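Local coordinates for protein Baccell_00875 (Bacteroides cellulosilyticus DSM 14838, PDB 5NO8) that probably removes the L-rhamnose caps of complex arabinogalactan proteins as a polysaccharide lyase, cleaving next to glucuronic acid, at residues 549-552 with 553-557; 566-569 with 570-574; 621-624 with 625-629. All blocks are in the same frame, centred on the assembly; numbering follows the deposited sequence.

Contact 1 (549-552 with 553-557); sequences IQFL and AQLYL
F551 and L555 sit one turn apart on helix 542-559, where four successive i to i+4 bonds tie 549-552 to 553-557, among them L555 N to F551 O at 2.8 Å and the longer Q554 N to Q550 O at 3.3 Å. On the face of the helix turned to helix 509-529, the two side chains run alongside each other and point the same way. Both have CG anti to the backbone N (chi1 179° for F551, -171° for L555), and this shared setting brings the L555 methyl CD2 to 3.8 Å from F551 CE2, approaching the ring obliquely. F526 of that neighbouring helix meets the F551 ring edge-to-face, and its F519 touches L555. A quarter-turn round the helix, Q550 and Q554 also lie side by side, with Q554 CG resting 3.3 Å from the Q550 carbonyl O. The Q550 amide is held from outside the segment: OE1 accepts from G493 N, while NE2 bonds to Y686 OH and to a bound glycerol. L552 turns to helix 562-576 and meets E567 and V568. I549 and A553 form part of the side toward helix 615-629, and A553 N donates to I549 O at 2.9 Å. Seven of the eight touching residues are buried and helices pack on several sides, as expected of a core helix in the mostly helical C-terminal region of this lyase.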
loop_
_atom_site.group_PDB
_atom_site.type_symbol
_atom_site.label_atom_id
_atom_site.label_comp_id
_atom_site.label_asym_id
_atom_site.label_seq_id
_atom_site.Cartn_x
_atom_site.Cartn_y
_atom_site.Cartn_z
ATOM N N ILE A 549 8.005 15.249 2.721
ATOM C CA ILE A 549 6.937 16.179 3.036
ATOM C C ILE A 549 6.705 16.238 4.553
ATOM O O ILE A 549 6.391 17.320 5.095
ATOM C CB ILE A 549 5.636 15.791 2.311
ATOM C CG1 ILE A 549 5.865 15.728 0.796
ATOM C CG2 ILE A 549 4.507 16.742 2.631
ATOM C CD1 ILE A 549 4.662 15.244 0.025
ATOM N N GLN A 550 6.858 15.088 5.215
ATOM C CA GLN A 550 6.773 14.953 6.681
ATOM C C GLN A 550 7.810 15.887 7.322
ATOM O O GLN A 550 7.505 16.665 8.230
ATOM C CB GLN A 550 7.051 13.489 7.075
ATOM C CG GLN A 550 7.004 13.137 8.555
ATOM C CD GLN A 550 7.541 11.735 8.852
ATOM O OE1 GLN A 550 8.374 11.179 8.107
ATOM N NE2 GLN A 550 7.074 11.156 9.954
ATOM N N PHE A 551 9.020 15.840 6.789
ATOM C CA PHE A 551 10.094 16.714 7.261
ATOM C C PHE A 551 9.807 18.192 7.023
ATOM O O PHE A 551 9.901 19.022 7.953
ATOM C CB PHE A 551 11.400 16.342 6.584
ATOM C CG PHE A 551 12.535 17.217 7.001
ATOM C CD1 PHE A 551 13.276 16.894 8.095
ATOM C CD2 PHE A 551 12.805 18.393 6.309
ATOM C CE1 PHE A 551 14.316 17.704 8.520
ATOM C CE2 PHE A 551 13.834 19.211 6.712
ATOM C CZ PHE A 551 14.589 18.867 7.812
ATOM N N LEU A 552 9.475 18.532 5.782
ATOM C CA LEU A 552 9.219 19.919 5.423
ATOM C C LEU A 552 8.054 20.549 6.176
ATOM O O LEU A 552 8.120 21.727 6.547
ATOM C CB LEU A 552 9.013 20.083 3.924
ATOM C CG LEU A 552 10.225 19.821 3.014
ATOM C CD1 LEU A 552 9.725 19.680 1.597
ATOM C CD2 LEU A 552 11.263 20.933 3.084
ATOM N N ALA A 553 6.980 19.791 6.392
ATOM C CA ALA A 553 5.830 20.321 7.106
ATOM C C ALA A 553 6.182 20.641 8.567
ATOM O O ALA A 553 5.772 21.678 9.104
ATOM C CB ALA A 553 4.658 19.362 7.035
ATOM N N GLN A 554 6.924 19.743 9.193
ATOM C CA GLN A 554 7.446 19.984 10.542
ATOM C C GLN A 554 8.397 21.187 10.559
ATOM O O GLN A 554 8.348 22.009 11.482
ATOM C CB GLN A 554 8.179 18.782 11.086
ATOM C CG GLN A 554 7.304 17.588 11.424
ATOM C CD GLN A 554 8.137 16.426 11.870
ATOM O OE1 GLN A 554 8.428 15.512 11.085
ATOM N NE2 GLN A 554 8.579 16.460 13.102
ATOM N N LEU A 555 9.261 21.289 9.553
ATOM C CA LEU A 555 10.182 22.434 9.482
ATOM C C LEU A 555 9.401 23.737 9.330
ATOM O O LEU A 555 9.731 24.727 9.982
ATOM C CB LEU A 555 11.205 22.255 8.360
ATOM C CG LEU A 555 12.361 23.274 8.325
ATOM C CD1 LEU A 555 13.084 23.283 9.666
ATOM C CD2 LEU A 555 13.359 22.933 7.218
ATOM N N TYR A 556 8.324 23.731 8.551
ATOM C CA TYR A 556 7.444 24.883 8.492
ATOM C C TYR A 556 6.836 25.220 9.862
ATOM O O TYR A 556 6.781 26.395 10.248
ATOM C CB TYR A 556 6.314 24.704 7.476
ATOM C CG TYR A 556 5.337 25.845 7.517
ATOM C CD1 TYR A 556 5.678 27.090 6.978
ATOM C CD2 TYR A 556 4.102 25.718 8.152
ATOM C CE1 TYR A 556 4.797 28.150 7.030
ATOM C CE2 TYR A 556 3.230 26.791 8.226
ATOM C CZ TYR A 556 3.593 27.997 7.661
ATOM O OH TYR A 556 2.725 29.044 7.704
ATOM N N LEU A 557 6.337 24.202 10.568
ATOM C CA LEU A 557 5.677 24.446 11.842
ATOM C C LEU A 557 6.652 24.993 12.890
ATOM O O LEU A 557 6.234 25.720 13.780
ATOM C CB LEU A 557 4.974 23.183 12.355
ATOM C CG LEU A 557 3.745 22.752 11.525
ATOM C CD1 LEU A 557 3.306 21.319 11.850
ATOM C CD2 LEU A 557 2.580 23.705 11.709
#

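Contact 2 (566-569 with 570-574); sequences DEVK and RQMPV
The R570 guanidinium lies over the backbone of the preceding turn: D566 O stands 3.8 Å from its CZ, above the centre of one face, while E567 OE1 sits at the edge, in the plane. This is a salt bridge with a side-on grip, NE and NH2 both donating to the single oxygen, with NH2 to OE1 at 2.8 Å and NE to OE1 at 3.1 Å. Both nitrogens come from the same face of the carboxylate, whose plane is turned 58° from the guanidinium. The R570 chain bends at chi3 (-69°), folding the group back along helix 562-576. E567 bends too, at chi2, and its other oxygen, OE2, offers its anti lone pair to Q571 NE2. That bond is 2.8 Å long, nearly straight at 175°, and lies in the amide plane; Q571 OE1 accepts from Y533 OH. Beneath, the backbone bonds R570 N to D566 O and Q571 N to E567 O carry the helix, whereas M572 N to V568 O is weak, just before P573, where the helix kinks. On the inner side V568 and M572 run side by side toward helix 615-629, V568 CG1 reaching M572 CG at 4.1 Å. With three donors on its two oxygens, the buried E567 carboxylate is firmly oriented, and the adjacent arginine would be expected to favour its negative charge.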
loop_
_atom_site.group_PDB
_atom_site.type_symbol
_atom_site.label_atom_id
_atom_site.label_comp_id
_atom_site.label_asym_id
_atom_site.label_seq_id
_atom_site.Cartn_x
_atom_site.Cartn_y
_atom_site.Cartn_z
ATOM N N ASP A 566 5.439 25.934 0.740
ATOM C CA ASP A 566 5.199 25.937 -0.715
ATOM C C ASP A 566 5.718 24.634 -1.361
ATOM O O ASP A 566 5.067 24.082 -2.238
ATOM C CB ASP A 566 5.792 27.194 -1.394
ATOM C CG ASP A 566 5.006 28.492 -1.067
ATOM O OD1 ASP A 566 3.866 28.453 -0.523
ATOM O OD2 ASP A 566 5.529 29.577 -1.390
ATOM N N GLU A 567 6.836 24.116 -0.878
ATOM C CA GLU A 567 7.348 22.825 -1.354
ATOM C C GLU A 567 6.431 21.644 -0.951
ATOM O O GLU A 567 6.152 20.764 -1.771
ATOM C CB GLU A 567 8.767 22.585 -0.878
ATOM C CG GLU A 567 9.437 21.365 -1.513
ATOM C CD GLU A 567 9.528 21.431 -3.033
ATOM O OE1 GLU A 567 9.670 22.552 -3.560
ATOM O OE2 GLU A 567 9.486 20.368 -3.696
ATOM N N VAL A 568 5.949 21.666 0.289
ATOM C CA VAL A 568 4.924 20.706 0.751
ATOM C C VAL A 568 3.754 20.687 -0.220
ATOM O O VAL A 568 3.372 19.615 -0.693
ATOM C CB VAL A 568 4.419 21.032 2.187
ATOM C CG1 VAL A 568 3.156 20.242 2.547
ATOM C CG2 VAL A 568 5.511 20.786 3.208
ATOM N N LYS A 569 3.198 21.859 -0.510
ATOM C CA LYS A 569 2.048 21.983 -1.403
ATOM C C LYS A 569 2.341 21.515 -2.818
ATOM O O LYS A 569 1.476 20.912 -3.446
ATOM C CB LYS A 569 1.501 23.414 -1.427
ATOM C CG LYS A 569 0.721 23.751 -0.182
ATOM C CD LYS A 569 0.229 25.181 -0.218
ATOM C CE LYS A 569 -0.528 25.519 1.050
ATOM N NZ LYS A 569 -0.493 26.979 1.296
ATOM N N ARG A 570 3.555 21.768 -3.307
ATOM C CA ARG A 570 3.976 21.249 -4.615
ATOM C C ARG A 570 4.037 19.712 -4.632
ATOM O O ARG A 570 3.685 19.099 -5.636
ATOM C CB ARG A 570 5.346 21.821 -5.065
ATOM C CG ARG A 570 5.248 23.200 -5.715
ATOM C CD ARG A 570 6.571 23.612 -6.388
ATOM N NE ARG A 570 7.617 23.880 -5.401
ATOM C CZ ARG A 570 7.769 25.027 -4.725
ATOM N NH1 ARG A 570 6.954 26.064 -4.930
ATOM N NH2 ARG A 570 8.754 25.136 -3.837
ATOM N N GLN A 571 4.502 19.113 -3.541
ATOM C CA GLN A 571 4.714 17.668 -3.484
ATOM C C GLN A 571 3.471 16.864 -3.089
ATOM O O GLN A 571 3.420 15.662 -3.366
ATOM C CB GLN A 571 5.880 17.327 -2.578
ATOM C CG GLN A 571 7.227 17.812 -3.127
ATOM C CD GLN A 571 8.427 17.177 -2.456
ATOM O OE1 GLN A 571 8.351 16.051 -1.948
ATOM N NE2 GLN A 571 9.563 17.896 -2.449
ATOM N N MET A 572 2.476 17.505 -2.485
ATOM C CA MET A 572 1.294 16.767 -1.979
ATOM C C MET A 572 0.602 15.919 -3.044
ATOM O O MET A 572 0.296 14.779 -2.749
ATOM C CB MET A 572 0.276 17.686 -1.306
ATOM C CG MET A 572 0.690 18.104 0.091
ATOM S SD MET A 572 0.541 16.767 1.297
ATOM C CE MET A 572 -1.229 16.725 1.447
ATOM N N PRO A 573 0.368 16.459 -4.269
ATOM C CA PRO A 573 -0.307 15.645 -5.300
ATOM C C PRO A 573 0.481 14.405 -5.723
ATOM O O PRO A 573 -0.115 13.367 -6.062
ATOM C CB PRO A 573 -0.473 16.617 -6.475
ATOM C CG PRO A 573 -0.381 17.975 -5.858
ATOM C CD PRO A 573 0.650 17.811 -4.788
ATOM N N VAL A 574 1.801 14.504 -5.697
ATOM C CA VAL A 574 2.677 13.392 -5.966
ATOM C C VAL A 574 2.554 12.316 -4.868
ATOM O O VAL A 574 2.510 11.107 -5.165
ATOM C CB VAL A 574 4.125 13.904 -6.200
ATOM C CG1 VAL A 574 5.122 12.784 -6.266
ATOM C CG2 VAL A 574 4.170 14.737 -7.482
#

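Contact 3 (621-624 with 625-629); sequences VYYY and YALCT
Y623 and L627 meet as an i, i+4 pair near the C-terminal end of helix 615-629, part of the helical region of the lyase. Y623 swings CG anti to its own N (chi1 160°), whereas L627 places CG anti to its carbonyl carbon (chi1 -68°) and is extended at chi2. The two side chains converge at a slant, and methyl CD1 of L627 comes over one face of the phenol, a CH-pi contact 4.2 Å from the Y623 ring centroid and 27° off the normal. CD1 is nearest the far end of the ring, 3.8 Å from Y623 CZ. The same methyl lies obliquely to the Y624 ring, a looser approach of 4.4 Å to Y624 CD1. Y624 takes the other chi1 setting from Y623, and its ring has Y623 CD2 over the rim of one face; its OH bonds a glycerol. Y622 and Y625 each meet Y634 of helix 632-644 edge-to-face. At the last residue of the helix T629 folds back: its methyl CG2 lies over the rim of one face of the Y625 ring. OG1 also bonds to D631 N just beyond the helix, while OG1, 2.8 Å from Y625 O, and the T629 backbone N donate to that carbonyl oxygen from opposite faces of its plane.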
loop_
_atom_site.group_PDB
_atom_site.type_symbol
_atom_site.label_atom_id
_atom_site.label_comp_id
_atom_site.label_asym_id
_atom_site.label_seq_id
_atom_site.Cartn_x
_atom_site.Cartn_y
_atom_site.Cartn_z
ATOM N N VAL A 621 1.811 12.897 7.343
ATOM C CA VAL A 621 1.853 14.036 6.456
ATOM C C VAL A 621 0.545 14.797 6.433
ATOM O O VAL A 621 0.547 16.039 6.484
ATOM C CB VAL A 621 2.231 13.623 5.012
ATOM C CG1 VAL A 621 1.983 14.773 4.023
ATOM C CG2 VAL A 621 3.669 13.144 4.960
ATOM N N TYR A 622 -0.580 14.078 6.312
ATOM C CA TYR A 622 -1.886 14.705 6.273
ATOM C C TYR A 622 -2.187 15.429 7.583
ATOM O O TYR A 622 -2.758 16.516 7.558
ATOM C CB TYR A 622 -2.996 13.685 6.010
ATOM C CG TYR A 622 -3.023 13.062 4.641
ATOM C CD1 TYR A 622 -2.256 13.577 3.576
ATOM C CD2 TYR A 622 -3.828 11.954 4.388
ATOM C CE1 TYR A 622 -2.320 13.010 2.316
ATOM C CE2 TYR A 622 -3.880 11.386 3.126
ATOM C CZ TYR A 622 -3.141 11.931 2.099
ATOM O OH TYR A 622 -3.163 11.349 0.847
ATOM N N TYR A 623 -1.792 14.815 8.696
ATOM C CA TYR A 623 -1.897 15.427 10.040
ATOM C C TYR A 623 -1.109 16.749 10.116
ATOM O O TYR A 623 -1.656 17.799 10.514
ATOM C CB TYR A 623 -1.442 14.416 11.095
ATOM C CG TYR A 623 -1.034 14.984 12.430
ATOM C CD1 TYR A 623 -1.989 15.300 13.400
ATOM C CD2 TYR A 623 0.307 15.158 12.741
ATOM C CE1 TYR A 623 -1.603 15.815 14.639
ATOM C CE2 TYR A 623 0.704 15.664 13.955
ATOM C CZ TYR A 623 -0.249 16.002 14.889
ATOM O OH TYR A 623 0.186 16.504 16.088
ATOM N N TYR A 624 0.143 16.712 9.687
ATOM C CA TYR A 624 0.960 17.937 9.698
ATOM C C TYR A 624 0.427 18.973 8.716
ATOM O O TYR A 624 0.437 20.171 9.013
ATOM C CB TYR A 624 2.425 17.655 9.394
ATOM C CG TYR A 624 3.186 16.896 10.447
ATOM C CD1 TYR A 624 3.295 17.381 11.744
ATOM C CD2 TYR A 624 3.834 15.707 10.145
ATOM C CE1 TYR A 624 3.998 16.701 12.708
ATOM C CE2 TYR A 624 4.549 15.024 11.099
ATOM C CZ TYR A 624 4.615 15.529 12.394
ATOM O OH TYR A 624 5.317 14.860 13.336
ATOM N N TYR A 625 -0.024 18.536 7.541
ATOM C CA TYR A 625 -0.549 19.450 6.544
ATOM C C TYR A 625 -1.792 20.193 7.088
ATOM O O TYR A 625 -1.961 21.389 6.827
ATOM C CB TYR A 625 -0.864 18.701 5.251
ATOM C CG TYR A 625 -1.401 19.574 4.168
ATOM C CD1 TYR A 625 -0.548 20.305 3.355
ATOM C CD2 TYR A 625 -2.763 19.704 3.971
ATOM C CE1 TYR A 625 -1.049 21.128 2.352
ATOM C CE2 TYR A 625 -3.276 20.531 2.979
ATOM C CZ TYR A 625 -2.410 21.233 2.163
ATOM O OH TYR A 625 -2.923 22.055 1.180
ATOM N N ALA A 626 -2.664 19.486 7.830
ATOM C CA ALA A 626 -3.816 20.119 8.462
ATOM C C ALA A 626 -3.393 21.166 9.515
ATOM O O ALA A 626 -4.045 22.209 9.629
ATOM C CB ALA A 626 -4.751 19.094 9.080
ATOM N N LEU A 627 -2.332 20.883 10.262
ATOM C CA LEU A 627 -1.772 21.866 11.207
ATOM C C LEU A 627 -1.206 23.101 10.492
ATOM O O LEU A 627 -1.322 24.216 10.990
ATOM C CB LEU A 627 -0.677 21.228 12.057
ATOM C CG LEU A 627 -1.108 20.159 13.069
ATOM C CD1 LEU A 627 0.086 19.580 13.789
ATOM C CD2 LEU A 627 -2.096 20.741 14.065
ATOM N N CYS A 628 -0.586 22.877 9.336
ATOM C CA CYS A 628 0.034 23.932 8.529
ATOM C C CYS A 628 -0.975 24.874 7.872
ATOM O O CYS A 628 -0.761 26.086 7.833
ATOM C CB CYS A 628 0.945 23.307 7.449
ATOM S SG CYS A 628 2.481 22.536 8.001
ATOM N N THR A 629 -2.077 24.321 7.362
ATOM C CA THR A 629 -3.033 25.050 6.535
ATOM C C THR A 629 -4.357 25.321 7.225
ATOM O O THR A 629 -5.156 26.110 6.717
ATOM C CB THR A 629 -3.370 24.223 5.284
ATOM O OG1 THR A 629 -3.986 22.989 5.691
ATOM C CG2 THR A 629 -2.128 23.934 4.464
#

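Contacts 1 and 2 lie on consecutive helices, 542-559 and 562-576, and contact 3 on helix 615-629; each of the three touches the other two. Contact 1 is the most buried, contacts 2 and 3 only partly so. V568 of contact 2 touches both of the others, its CG2 lying 3.6 Å from L552 CB and its CG1 3.8 Å from Y625 CD1. M572 SD packs on V621 CG1, which also meets I549 CG2 at 3.5 Å. Between contacts 1 and 3, Q554 CG rests against Y624 CZ. Chemistry follows place: contact 1 pairs F551 with L555 and two glutamines in the interior, contact 2 joins a buried carboxylate to an exposed arginine, and contact 3 sets an exposed leucine against a tyrosine.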